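Long-range contacts in amide synthase (Vibrio cholerae, PDB 1L5A), which acts as an amide synthase of vibriobactin biosynthesis, a condensation enzyme that probably joins an acyl group to an amine through an amide bond: residues V23-R28 with L351-S356; S47-F52 with A156-Y161; M275-P280 with R310-Q315; E360-T365 with A383-S388. One frame throughout, in Å; residues are numbered along the deposited sequence.

The four contacts join separate parts of one condensation domain, three of them beside a common motif. Contact 1 joins strand 348-356 to the edge of a sheet built otherwise from the chain's first third, whereas contact 4 joins the second large sheet to the turn before helix 387-409, its centre about 22 Å from that of contact 1. Contacts 2 and 3 touch through Y161 CE1 and M275 CE, 4.0 Å apart. The HHxxxDG motif, the family's active-site signature, borders three contacts: V23 of contact 1 packs on H126, L51 of contact 2 on V128, and M275 and V276 of contact 3 bond D130. The centres of contacts 2 and 4 lie about 36 Å apart.

Contact 1 (V23-R28 with L351-S356); sequences VAHSLR and LKVLAS
V23 opens the pairing of two antiparallel strands, its CA passing 3.5 Å from A355 O in a CA-H...O contact. At A24 the exchange becomes a classic beta bulge: A24 N donates to A355 O at 3.1 Å, while A24 O accepts both L354 N, at 2.8 Å, and A355 N, at 3.3 Å, the two donors arriving from the same face of its carbonyl plane. The methyl of A24 is packed against CB of L354 and of A355. H25 turns to the other face of the sheet. With CG beside the backbone N (chi1 -74°), its imidazole lies alongside V353, whose CG2 sits over one ring face toward the rim, and ND1 bonds E138 on helix 131-150. S26 restores regular pairing through S26 N to K352 O and K352 N to S26 O, each 2.9 Å long; its CB packs against L354 CD1. L27 then lays CD2 against L351 CG at 3.8 Å, the two leucines side by side and pointing the same way toward helix 131-150. Strand 348-356, an outermost strand of its sheet, thus comes from more than 300 residues further along the chain. Five backbone bonds supply the grip, and since two converge on A24 O, the sheet absorbs one extra residue without losing its pairing beyond the bulge.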
loop_
_atom_site.group_PDB
_atom_site.type_symbol
_atom_site.label_atom_id
_atom_site.label_comp_id
_atom_site.label_asym_id
_atom_site.label_seq_id
_atom_site.Cartn_x
_atom_site.Cartn_y
_atom_site.Cartn_z
ATOM N N VAL A 23 32.243 5.506 -11.202
ATOM C CA VAL A 23 32.197 4.414 -10.239
ATOM C C VAL A 23 32.961 3.250 -10.868
ATOM O O VAL A 23 32.570 2.714 -11.913
ATOM C CB VAL A 23 30.751 3.948 -9.948
ATOM C CG1 VAL A 23 30.736 3.061 -8.714
ATOM C CG2 VAL A 23 29.846 5.131 -9.754
ATOM N N ALA A 24 34.064 2.869 -10.251
ATOM C CA ALA A 24 34.844 1.763 -10.780
ATOM C C ALA A 24 35.284 0.809 -9.681
ATOM O O ALA A 24 35.731 1.230 -8.604
ATOM C CB ALA A 24 36.075 2.286 -11.558
ATOM N N HIS A 25 35.121 -0.481 -9.950
ATOM C CA HIS A 25 35.531 -1.520 -9.016
ATOM C C HIS A 25 36.427 -2.516 -9.742
ATOM O O HIS A 25 36.338 -2.688 -10.952
ATOM C CB HIS A 25 34.326 -2.277 -8.459
ATOM C CG HIS A 25 33.524 -1.516 -7.451
ATOM N ND1 HIS A 25 32.853 -2.137 -6.420
ATOM C CD2 HIS A 25 33.259 -0.192 -7.329
ATOM C CE1 HIS A 25 32.211 -1.231 -5.705
ATOM N NE2 HIS A 25 32.440 -0.043 -6.235
ATOM N N SER A 26 37.311 -3.161 -9.007
ATOM C CA SER A 26 38.145 -4.172 -9.608
ATOM C C SER A 26 37.960 -5.386 -8.730
ATOM O O SER A 26 37.891 -5.282 -7.498
ATOM C CB SER A 26 39.615 -3.754 -9.645
ATOM O OG SER A 26 40.179 -3.745 -8.357
ATOM N N LEU A 27 37.831 -6.537 -9.376
ATOM C CA LEU A 27 37.666 -7.789 -8.661
ATOM C C LEU A 27 38.884 -8.632 -8.985
ATOM O O LEU A 27 39.275 -8.771 -10.151
ATOM C CB LEU A 27 36.384 -8.491 -9.116
ATOM C CG LEU A 27 35.065 -7.767 -8.815
ATOM C CD1 LEU A 27 33.894 -8.620 -9.288
ATOM C CD2 LEU A 27 34.956 -7.485 -7.316
ATOM N N ARG A 28 39.522 -9.161 -7.956
ATOM C CA ARG A 28 40.686 -9.988 -8.193
ATOM C C ARG A 28 40.332 -11.347 -7.655
ATOM O O ARG A 28 40.056 -11.519 -6.458
ATOM C CB ARG A 28 41.932 -9.440 -7.492
ATOM C CG ARG A 28 43.239 -9.958 -8.113
ATOM C CD ARG A 28 44.472 -9.295 -7.506
ATOM N NE ARG A 28 44.735 -9.746 -6.141
ATOM C CZ ARG A 28 45.448 -10.824 -5.842
ATOM N NH1 ARG A 28 45.976 -11.559 -6.817
ATOM N NH2 ARG A 28 45.623 -11.172 -4.572
ATOM N N LEU A 351 38.171 -7.207 -3.507
ATOM C CA LEU A 351 37.467 -6.124 -4.182
ATOM C C LEU A 351 38.190 -4.812 -3.939
ATOM O O LEU A 351 38.678 -4.559 -2.837
ATOM C CB LEU A 351 36.039 -6.045 -3.645
ATOM C CG LEU A 351 35.009 -5.172 -4.360
ATOM C CD1 LEU A 351 33.601 -5.606 -3.919
ATOM C CD2 LEU A 351 35.272 -3.705 -4.073
ATOM N N LYS A 352 38.287 -3.973 -4.958
ATOM C CA LYS A 352 38.960 -2.698 -4.757
ATOM C C LYS A 352 38.190 -1.564 -5.432
ATOM O O LYS A 352 37.921 -1.602 -6.643
ATOM C CB LYS A 352 40.403 -2.766 -5.276
ATOM C CG LYS A 352 41.330 -1.665 -4.717
ATOM C CD LYS A 352 42.724 -1.642 -5.420
ATOM C CE LYS A 352 43.612 -0.461 -4.976
ATOM N NZ LYS A 352 44.565 -0.077 -6.056
ATOM N N VAL A 353 37.804 -0.574 -4.628
ATOM C CA VAL A 353 37.080 0.599 -5.111
ATOM C C VAL A 353 38.115 1.519 -5.760
ATOM O O VAL A 353 38.976 2.049 -5.074
ATOM C CB VAL A 353 36.384 1.338 -3.939
ATOM C CG1 VAL A 353 35.708 2.591 -4.443
ATOM C CG2 VAL A 353 35.363 0.417 -3.263
ATOM N N LEU A 354 38.038 1.688 -7.079
ATOM C CA LEU A 354 38.994 2.503 -7.821
ATOM C C LEU A 354 38.514 3.914 -8.046
ATOM O O LEU A 354 39.319 4.813 -8.319
ATOM C CB LEU A 354 39.286 1.877 -9.181
ATOM C CG LEU A 354 39.921 0.498 -9.148
ATOM C CD1 LEU A 354 40.078 -0.021 -10.571
ATOM C CD2 LEU A 354 41.262 0.586 -8.446
ATOM N N ALA A 355 37.198 4.094 -7.959
ATOM C CA ALA A 355 36.570 5.398 -8.128
ATOM C C ALA A 355 35.179 5.344 -7.507
ATOM O O ALA A 355 34.504 4.301 -7.564
ATOM C CB ALA A 355 36.474 5.745 -9.607
ATOM N N SER A 356 34.748 6.451 -6.898
ATOM C CA SER A 356 33.416 6.486 -6.298
ATOM C C SER A 356 32.881 7.871 -6.025
ATOM O O SER A 356 32.349 8.138 -4.952
ATOM C CB SER A 356 33.374 5.681 -5.008
ATOM O OG SER A 356 34.341 6.165 -4.109
#

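Contact 2 (S47-F52 with A156-Y161); sequences SEIDLF and AAFKPY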
loop_
_atom_site.group_PDB
_atom_site.type_symbol
_atom_site.label_atom_id
_atom_site.label_comp_id
_atom_site.label_asym_id
_atom_site.label_seq_id
_atom_site.Cartn_x
_atom_site.Cartn_y
_atom_site.Cartn_z
ATOM N N SER A 47 23.932 -8.058 -19.852
ATOM C CA SER A 47 22.770 -8.018 -20.748
ATOM C C SER A 47 21.509 -7.677 -20.014
ATOM O O SER A 47 20.622 -7.034 -20.558
ATOM C CB SER A 47 22.557 -9.352 -21.434
ATOM O OG SER A 47 23.618 -9.560 -22.345
ATOM N N GLU A 48 21.434 -8.112 -18.767
ATOM C CA GLU A 48 20.262 -7.868 -17.945
ATOM C C GLU A 48 20.114 -6.433 -17.439
ATOM O O GLU A 48 19.043 -6.070 -16.948
ATOM C CB GLU A 48 20.265 -8.826 -16.755
ATOM C CG GLU A 48 20.198 -10.315 -17.125
ATOM C CD GLU A 48 20.182 -11.206 -15.900
ATOM O OE1 GLU A 48 19.890 -10.690 -14.797
ATOM O OE2 GLU A 48 20.447 -12.417 -16.033
ATOM N N ILE A 49 21.167 -5.618 -17.558
ATOM C CA ILE A 49 21.123 -4.248 -17.054
ATOM C C ILE A 49 20.830 -3.250 -18.150
ATOM O O ILE A 49 21.739 -2.773 -18.810
ATOM C CB ILE A 49 22.462 -3.870 -16.381
ATOM C CG1 ILE A 49 22.875 -4.972 -15.410
ATOM C CG2 ILE A 49 22.324 -2.551 -15.611
ATOM C CD1 ILE A 49 24.151 -4.658 -14.652
ATOM N N ASP A 50 19.563 -2.915 -18.335
ATOM C CA ASP A 50 19.182 -1.985 -19.387
ATOM C C ASP A 50 19.863 -0.626 -19.341
ATOM O O ASP A 50 20.230 -0.070 -20.374
ATOM C CB ASP A 50 17.679 -1.765 -19.375
ATOM C CG ASP A 50 16.914 -2.957 -19.883
ATOM O OD1 ASP A 50 17.451 -3.670 -20.745
ATOM O OD2 ASP A 50 15.763 -3.168 -19.437
ATOM N N LEU A 51 20.027 -0.080 -18.147
ATOM C CA LEU A 51 20.630 1.236 -18.032
ATOM C C LEU A 51 22.082 1.282 -18.553
ATOM O O LEU A 51 22.540 2.331 -18.989
ATOM C CB LEU A 51 20.533 1.732 -16.581
ATOM C CG LEU A 51 20.502 3.250 -16.411
ATOM C CD1 LEU A 51 19.389 3.861 -17.272
ATOM C CD2 LEU A 51 20.294 3.586 -14.944
ATOM N N PHE A 52 22.811 0.173 -18.517
ATOM C CA PHE A 52 24.167 0.209 -19.052
ATOM C C PHE A 52 24.148 0.486 -20.568
ATOM O O PHE A 52 25.201 0.642 -21.175
ATOM C CB PHE A 52 24.908 -1.111 -18.818
ATOM C CG PHE A 52 25.405 -1.303 -17.426
ATOM C CD1 PHE A 52 26.178 -2.415 -17.111
ATOM C CD2 PHE A 52 25.066 -0.413 -16.415
ATOM C CE1 PHE A 52 26.599 -2.647 -15.812
ATOM C CE2 PHE A 52 25.479 -0.636 -15.105
ATOM C CZ PHE A 52 26.246 -1.759 -14.804
ATOM N N ALA A 156 15.947 -15.844 -11.847
ATOM C CA ALA A 156 15.443 -14.720 -12.598
ATOM C C ALA A 156 16.426 -13.579 -12.807
ATOM O O ALA A 156 17.289 -13.287 -11.970
ATOM C CB ALA A 156 14.178 -14.204 -11.952
ATOM N N ALA A 157 16.251 -12.946 -13.959
ATOM C CA ALA A 157 17.029 -11.817 -14.417
ATOM C C ALA A 157 16.519 -10.511 -13.792
ATOM O O ALA A 157 15.427 -10.464 -13.231
ATOM C CB ALA A 157 16.906 -11.728 -15.921
ATOM N N PHE A 158 17.316 -9.456 -13.896
ATOM C CA PHE A 158 16.921 -8.154 -13.385
ATOM C C PHE A 158 15.675 -7.754 -14.177
ATOM O O PHE A 158 15.557 -8.105 -15.349
ATOM C CB PHE A 158 18.034 -7.136 -13.648
ATOM C CG PHE A 158 19.270 -7.346 -12.815
ATOM C CD1 PHE A 158 20.532 -7.383 -13.415
ATOM C CD2 PHE A 158 19.185 -7.449 -11.428
ATOM C CE1 PHE A 158 21.691 -7.520 -12.646
ATOM C CE2 PHE A 158 20.336 -7.583 -10.644
ATOM C CZ PHE A 158 21.598 -7.620 -11.255
ATOM N N LYS A 159 14.751 -7.036 -13.553
ATOM C CA LYS A 159 13.551 -6.590 -14.253
ATOM C C LYS A 159 14.008 -5.460 -15.184
ATOM O O LYS A 159 15.018 -4.824 -14.929
ATOM C CB LYS A 159 12.536 -6.037 -13.256
ATOM C CG LYS A 159 12.140 -6.991 -12.125
ATOM C CD LYS A 159 10.937 -7.842 -12.482
ATOM C CE LYS A 159 10.571 -8.801 -11.343
ATOM N NZ LYS A 159 10.299 -8.145 -10.016
ATOM N N PRO A 160 13.277 -5.205 -16.279
ATOM C CA PRO A 160 13.703 -4.121 -17.173
ATOM C C PRO A 160 13.670 -2.775 -16.491
ATOM O O PRO A 160 12.877 -2.566 -15.580
ATOM C CB PRO A 160 12.708 -4.200 -18.342
ATOM C CG PRO A 160 11.557 -4.995 -17.800
ATOM C CD PRO A 160 12.182 -5.988 -16.881
ATOM N N TYR A 161 14.537 -1.864 -16.930
ATOM C CA TYR A 161 14.597 -0.533 -16.334
ATOM C C TYR A 161 13.251 0.152 -16.514
ATOM O O TYR A 161 12.835 0.942 -15.672
ATOM C CB TYR A 161 15.703 0.314 -16.987
ATOM C CG TYR A 161 15.912 1.682 -16.332
ATOM C CD1 TYR A 161 16.386 1.784 -15.024
ATOM C CD2 TYR A 161 15.654 2.863 -17.028
ATOM C CE1 TYR A 161 16.597 3.004 -14.437
ATOM C CE2 TYR A 161 15.874 4.106 -16.440
ATOM C CZ TYR A 161 16.350 4.164 -15.147
ATOM O OH TYR A 161 16.640 5.376 -14.565
#
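E48 and D50 each reach across with a carboxylate to take a backbone N-H of the facing loop. F158 N donates to E48 OE1 at 3.0 Å, arriving from above the carboxylate plane, 45° out of it. Y161 N donates to D50 OD2 at 3.1 Å, on that oxygen's anti lone pair, turned away from OD1. Apolar groups fill in around these two bonds. The methyl of A157 lies against the carboxylate end of E48, I49 runs alongside F158 with CG1 3.9 Å from ring atom CD1, and CB of D50 touches CB of Y161. L51 crosses the tyrosine: its CD1 stands over one face of the Y161 ring, 3.7 Å from the centroid and 15° off the normal, a CH-pi contact. With CG anti to the backbone N (chi1 -153°), the leucine branches swing over that ring while CD2 reaches its CE1 side.

A second shell fixes the two acids. E48 OE2 forms a salt bridge with R140 and a hydrogen bond with H144, both on helix 131-150, and D50 OD1 pairs with R53; in both acids the oxygen not bonded to F158 N or Y161 N meets a basic side chain. Further out, F137 backs I49 and V128 backs L51. The E48, I49 and F158 half of the contact thus sets two loops, one after helix 35-47 and one leading into helix 161-172, against helix 131-150, which follows the HHxxxDG motif of the condensation-domain fold.

Contact 3 (M275-P280 with R310-Q315); sequences MVNSLP and RYRIEQ
N277 and R312 slide past each other in opposite directions, the amide and guanidinium planes turned 46° apart. The oxygen of the asparagine lies over the centre of one guanidinium face, yet its hydrogen bond goes elsewhere: I313 N donates to N277 OD1 at 3.1 Å, in the carbonyl plane and on a lone pair. The amide nitrogen turns to the chain ahead of R312, ND2 donating to Y311 O at 2.8 Å from above that carbonyl's plane and also to G309 O. Placed anti to the backbone N (chi1 -170°), CG of N277 carries the amide out to bracket R312, the N-cap residue of helix 313-319, from both flanks.

The arginine folds back through bends at chi2 and chi3, bringing its guanidinium edge to the M275-V276 backbone. R312 NH2 makes a weak bond to M275 O at 3.0 Å, and a water joins that same oxygen to R312 NE. V276 O lies at the same edge, but its separation from NH2 is too short to be trusted. On the far side NH1 forms a salt bridge with E314 OE1 at 2.9 Å, using the syn lone pair of that oxygen. Beyond the polar groups, I313 CD1 reaches the P280 ring at CD, 3.9 Å away.

Just upstream, the backbone nitrogens of M275 and V276 bond D130, the aspartate of the HHxxxDG motif. The arginine thus pairs with an acid, which probably offsets its charge, and serves the carbonyl of buried M275, while one amide satisfies a helix-start N-H and loop carbonyls; together they probably hold the segment bearing those nitrogens in place.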
loop_
_atom_site.group_PDB
_atom_site.type_symbol
_atom_site.label_atom_id
_atom_site.label_comp_id
_atom_site.label_asym_id
_atom_site.label_seq_id
_atom_site.Cartn_x
_atom_site.Cartn_y
_atom_site.Cartn_z
ATOM N N MET A 275 19.424 5.282 -7.800
ATOM C CA MET A 275 18.242 5.550 -7.000
ATOM C C MET A 275 18.545 6.152 -5.629
ATOM O O MET A 275 17.657 6.709 -4.996
ATOM C CB MET A 275 17.414 4.261 -6.827
ATOM C CG MET A 275 16.758 3.735 -8.095
ATOM S SD MET A 275 17.752 2.521 -9.027
ATOM C CE MET A 275 16.707 2.333 -10.469
ATOM N N VAL A 276 19.792 6.043 -5.180
ATOM C CA VAL A 276 20.165 6.537 -3.871
ATOM C C VAL A 276 19.761 8.008 -3.691
ATOM O O VAL A 276 19.846 8.818 -4.619
ATOM C CB VAL A 276 21.701 6.309 -3.613
ATOM C CG1 VAL A 276 22.562 7.193 -4.519
ATOM C CG2 VAL A 276 22.011 6.564 -2.185
ATOM N N ASN A 277 19.315 8.345 -2.487
ATOM C CA ASN A 277 18.853 9.698 -2.191
ATOM C C ASN A 277 19.461 10.146 -0.873
ATOM O O ASN A 277 19.455 9.407 0.121
ATOM C CB ASN A 277 17.322 9.676 -2.113
ATOM C CG ASN A 277 16.696 11.062 -2.057
ATOM O OD1 ASN A 277 17.240 12.025 -2.583
ATOM N ND2 ASN A 277 15.514 11.152 -1.445
ATOM N N SER A 278 20.006 11.353 -0.870
ATOM C CA SER A 278 20.641 11.916 0.326
ATOM C C SER A 278 19.620 12.662 1.164
ATOM O O SER A 278 18.972 13.599 0.690
ATOM C CB SER A 278 21.755 12.874 -0.084
ATOM O OG SER A 278 22.729 12.203 -0.848
ATOM N N LEU A 279 19.496 12.271 2.420
ATOM C CA LEU A 279 18.514 12.904 3.285
ATOM C C LEU A 279 19.091 13.386 4.604
ATOM O O LEU A 279 20.005 12.780 5.168
ATOM C CB LEU A 279 17.357 11.926 3.559
ATOM C CG LEU A 279 16.685 11.383 2.291
ATOM C CD1 LEU A 279 15.784 10.195 2.634
ATOM C CD2 LEU A 279 15.911 12.482 1.634
ATOM N N PRO A 280 18.565 14.506 5.111
ATOM C CA PRO A 280 19.095 14.993 6.383
ATOM C C PRO A 280 18.296 14.494 7.595
ATOM O O PRO A 280 17.074 14.522 7.597
ATOM C CB PRO A 280 19.045 16.513 6.203
ATOM C CG PRO A 280 17.794 16.694 5.409
ATOM C CD PRO A 280 17.882 15.586 4.373
ATOM N N ARG A 310 11.508 8.448 -0.813
ATOM C CA ARG A 310 11.461 8.392 -2.262
ATOM C C ARG A 310 11.305 9.784 -2.846
ATOM O O ARG A 310 11.419 9.975 -4.075
ATOM C CB ARG A 310 10.302 7.483 -2.703
ATOM C CG ARG A 310 10.216 7.231 -4.184
ATOM C CD ARG A 310 9.360 6.025 -4.502
ATOM N NE ARG A 310 9.530 5.613 -5.897
ATOM C CZ ARG A 310 9.277 4.389 -6.352
ATOM N NH1 ARG A 310 8.840 3.443 -5.527
ATOM N NH2 ARG A 310 9.462 4.106 -7.629
ATOM N N TYR A 311 11.037 10.761 -1.975
ATOM C CA TYR A 311 10.888 12.155 -2.426
ATOM C C TYR A 311 12.326 12.665 -2.615
ATOM O O TYR A 311 13.142 12.661 -1.695
ATOM C CB TYR A 311 10.128 12.986 -1.368
ATOM C CG TYR A 311 9.494 14.269 -1.890
ATOM C CD1 TYR A 311 8.347 14.240 -2.685
ATOM C CD2 TYR A 311 10.061 15.512 -1.601
ATOM C CE1 TYR A 311 7.780 15.417 -3.180
ATOM C CE2 TYR A 311 9.514 16.687 -2.085
ATOM C CZ TYR A 311 8.376 16.643 -2.874
ATOM O OH TYR A 311 7.863 17.828 -3.366
ATOM N N ARG A 312 12.647 13.054 -3.834
ATOM C CA ARG A 312 13.988 13.528 -4.159
ATOM C C ARG A 312 14.451 14.787 -3.418
ATOM O O ARG A 312 13.741 15.801 -3.348
ATOM C CB ARG A 312 14.080 13.748 -5.670
ATOM C CG ARG A 312 14.155 12.453 -6.477
ATOM C CD ARG A 312 15.597 12.175 -6.779
ATOM N NE ARG A 312 16.114 10.968 -6.156
ATOM C CZ ARG A 312 17.356 10.857 -5.699
ATOM N NH1 ARG A 312 18.192 11.880 -5.790
ATOM N NH2 ARG A 312 17.760 9.724 -5.158
ATOM N N ILE A 313 15.660 14.713 -2.872
ATOM C CA ILE A 313 16.233 15.838 -2.156
ATOM C C ILE A 313 16.359 17.029 -3.110
ATOM O O ILE A 313 16.248 18.179 -2.694
ATOM C CB ILE A 313 17.627 15.477 -1.573
ATOM C CG1 ILE A 313 18.138 16.621 -0.692
ATOM C CG2 ILE A 313 18.619 15.190 -2.702
ATOM C CD1 ILE A 313 17.458 16.723 0.655
ATOM N N GLU A 314 16.582 16.758 -4.392
ATOM C CA GLU A 314 16.696 17.839 -5.363
ATOM C C GLU A 314 15.377 18.569 -5.376
ATOM O O GLU A 314 15.333 19.797 -5.500
ATOM C CB GLU A 314 16.989 17.309 -6.775
ATOM C CG GLU A 314 18.354 16.640 -6.955
ATOM C CD GLU A 314 18.394 15.206 -6.444
ATOM O OE1 GLU A 314 17.311 14.662 -6.132
ATOM O OE2 GLU A 314 19.503 14.618 -6.376
ATOM N N GLN A 315 14.299 17.794 -5.247
ATOM C CA GLN A 315 12.942 18.338 -5.242
ATOM C C GLN A 315 12.772 19.160 -3.971
ATOM O O GLN A 315 12.239 20.263 -4.010
ATOM C CB GLN A 315 11.900 17.209 -5.283
ATOM C CG GLN A 315 10.461 17.716 -5.355
ATOM C CD GLN A 315 10.252 18.536 -6.598
ATOM O OE1 GLN A 315 10.469 18.053 -7.712
ATOM N NE2 GLN A 315 9.846 19.787 -6.426
HETATM O O HOH W 1 15.701 8.184 -6.450
#

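Contact 4 (E360-T365 with A383-S388); sequences EGINFT and ASYPQS
S384 OG is gripped by two partners, accepting G361 N at 3.0 Å in an almost straight bond (174° at the hydrogen) and bonding D381 OD2. It ties off the open end of a beta hairpin: strand 362-368 runs antiparallel to its sequence neighbour 374-381, and the chain then turns through S384 and Y385 into helix 387-409. The serine hydroxyl sits between its own backbone N and carbonyl carbon (chi1 63°), which turns it to G361 N. D381 thus probably orients the hydroxyl that holds G361, to whose backbone it also bonds; that glycine carries a positive phi just ahead of the strand.

One step on, the polar pairing gives way to packing of the Y385 ring on I362. The tyrosine side chain crosses the isoleucine obliquely and covers it with a ring face: I362 CB lies over the centre, 3.5 Å from the centroid and 10° off the normal, a CH-pi contact. The isoleucine spreads beneath the ring, CG2 against CE1 at 3.6 Å and CD1 against CE2 at 3.7 Å. H393 of helix 387-409 touches both residues, so this packing joins the sheet to the helix that follows it. At its far end Y385 OH makes a weak hydrogen bond to E250. The ring is closed in from the opposite face too, where P386 CD rests 3.6 Å above the plane, offset toward the rim.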
loop_
_atom_site.group_PDB
_atom_site.type_symbol
_atom_site.label_atom_id
_atom_site.label_comp_id
_atom_site.label_asym_id
_atom_site.label_seq_id
_atom_site.Cartn_x
_atom_site.Cartn_y
_atom_site.Cartn_z
ATOM N N GLU A 360 33.046 15.485 -0.373
ATOM C CA GLU A 360 32.650 16.845 -0.048
ATOM C C GLU A 360 32.358 16.875 1.452
ATOM O O GLU A 360 31.657 16.011 1.964
ATOM C CB GLU A 360 31.420 17.231 -0.864
ATOM C CG GLU A 360 31.317 18.712 -1.182
ATOM C CD GLU A 360 30.245 19.017 -2.234
ATOM O OE1 GLU A 360 30.300 18.411 -3.333
ATOM O OE2 GLU A 360 29.353 19.862 -1.960
ATOM N N GLY A 361 32.915 17.853 2.160
ATOM C CA GLY A 361 32.701 17.930 3.594
ATOM C C GLY A 361 33.423 16.799 4.305
ATOM O O GLY A 361 34.489 16.371 3.875
ATOM N N ILE A 362 32.879 16.331 5.419
ATOM C CA ILE A 362 33.497 15.227 6.121
ATOM C C ILE A 362 32.541 14.033 6.008
ATOM O O ILE A 362 31.319 14.191 6.010
ATOM C CB ILE A 362 33.759 15.563 7.588
ATOM C CG1 ILE A 362 34.597 14.442 8.222
ATOM C CG2 ILE A 362 32.443 15.752 8.318
ATOM C CD1 ILE A 362 34.980 14.674 9.649
ATOM N N ASN A 363 33.110 12.842 5.897
ATOM C CA ASN A 363 32.339 11.616 5.716
ATOM C C ASN A 363 32.770 10.509 6.699
ATOM O O ASN A 363 33.967 10.249 6.881
ATOM C CB ASN A 363 32.554 11.154 4.276
ATOM C CG ASN A 363 31.619 10.043 3.855
ATOM O OD1 ASN A 363 30.644 10.281 3.131
ATOM N ND2 ASN A 363 31.912 8.816 4.289
ATOM N N PHE A 364 31.798 9.881 7.353
ATOM C CA PHE A 364 32.093 8.786 8.265
ATOM C C PHE A 364 31.585 7.545 7.562
ATOM O O PHE A 364 30.414 7.470 7.194
ATOM C CB PHE A 364 31.383 8.973 9.612
ATOM C CG PHE A 364 31.794 10.220 10.325
ATOM C CD1 PHE A 364 30.942 11.318 10.383
ATOM C CD2 PHE A 364 33.075 10.334 10.851
ATOM C CE1 PHE A 364 31.362 12.524 10.947
ATOM C CE2 PHE A 364 33.504 11.534 11.417
ATOM C CZ PHE A 364 32.648 12.632 11.462
ATOM N N THR A 365 32.467 6.583 7.347
ATOM C CA THR A 365 32.068 5.371 6.667
ATOM C C THR A 365 32.375 4.110 7.453
ATOM O O THR A 365 33.429 3.966 8.064
ATOM C CB THR A 365 32.716 5.289 5.294
ATOM O OG1 THR A 365 31.966 6.094 4.378
ATOM C CG2 THR A 365 32.753 3.854 4.802
ATOM N N ALA A 383 39.268 20.878 0.686
ATOM C CA ALA A 383 38.837 22.040 -0.082
ATOM C C ALA A 383 37.427 22.493 0.319
ATOM O O ALA A 383 36.947 23.528 -0.134
ATOM C CB ALA A 383 38.867 21.714 -1.566
ATOM N N SER A 384 36.758 21.712 1.155
ATOM C CA SER A 384 35.410 22.073 1.586
ATOM C C SER A 384 35.154 21.649 3.029
ATOM O O SER A 384 34.003 21.554 3.460
ATOM C CB SER A 384 34.364 21.415 0.677
ATOM O OG SER A 384 34.428 19.994 0.776
ATOM N N TYR A 385 36.224 21.375 3.771
ATOM C CA TYR A 385 36.081 20.970 5.162
ATOM C C TYR A 385 37.417 21.211 5.847
ATOM O O TYR A 385 38.448 20.767 5.376
ATOM C CB TYR A 385 35.693 19.497 5.255
ATOM C CG TYR A 385 35.307 19.099 6.651
ATOM C CD1 TYR A 385 34.047 19.426 7.167
ATOM C CD2 TYR A 385 36.222 18.473 7.493
ATOM C CE1 TYR A 385 33.710 19.139 8.497
ATOM C CE2 TYR A 385 35.892 18.189 8.828
ATOM C CZ TYR A 385 34.632 18.528 9.314
ATOM O OH TYR A 385 34.299 18.248 10.618
ATOM N N PRO A 386 37.412 21.925 6.979
ATOM C CA PRO A 386 38.638 22.239 7.725
ATOM C C PRO A 386 39.453 21.041 8.175
ATOM O O PRO A 386 38.949 20.154 8.860
ATOM C CB PRO A 386 38.124 23.073 8.885
ATOM C CG PRO A 386 36.749 22.510 9.098
ATOM C CD PRO A 386 36.224 22.393 7.709
ATOM N N GLN A 387 40.725 21.035 7.792
ATOM C CA GLN A 387 41.616 19.945 8.146
ATOM C C GLN A 387 41.737 19.658 9.629
ATOM O O GLN A 387 41.804 18.500 10.024
ATOM C CB GLN A 387 43.022 20.176 7.592
ATOM C CG GLN A 387 44.005 19.131 8.125
ATOM C CD GLN A 387 45.411 19.299 7.610
ATOM O OE1 GLN A 387 45.940 20.410 7.571
ATOM N NE2 GLN A 387 46.038 18.189 7.229
ATOM N N SER A 388 41.780 20.696 10.456
ATOM C CA SER A 388 41.931 20.473 11.889
ATOM C C SER A 388 40.760 19.700 12.461
ATOM O O SER A 388 40.958 18.763 13.227
ATOM C CB SER A 388 42.127 21.796 12.642
ATOM O OG SER A 388 41.074 22.712 12.411
#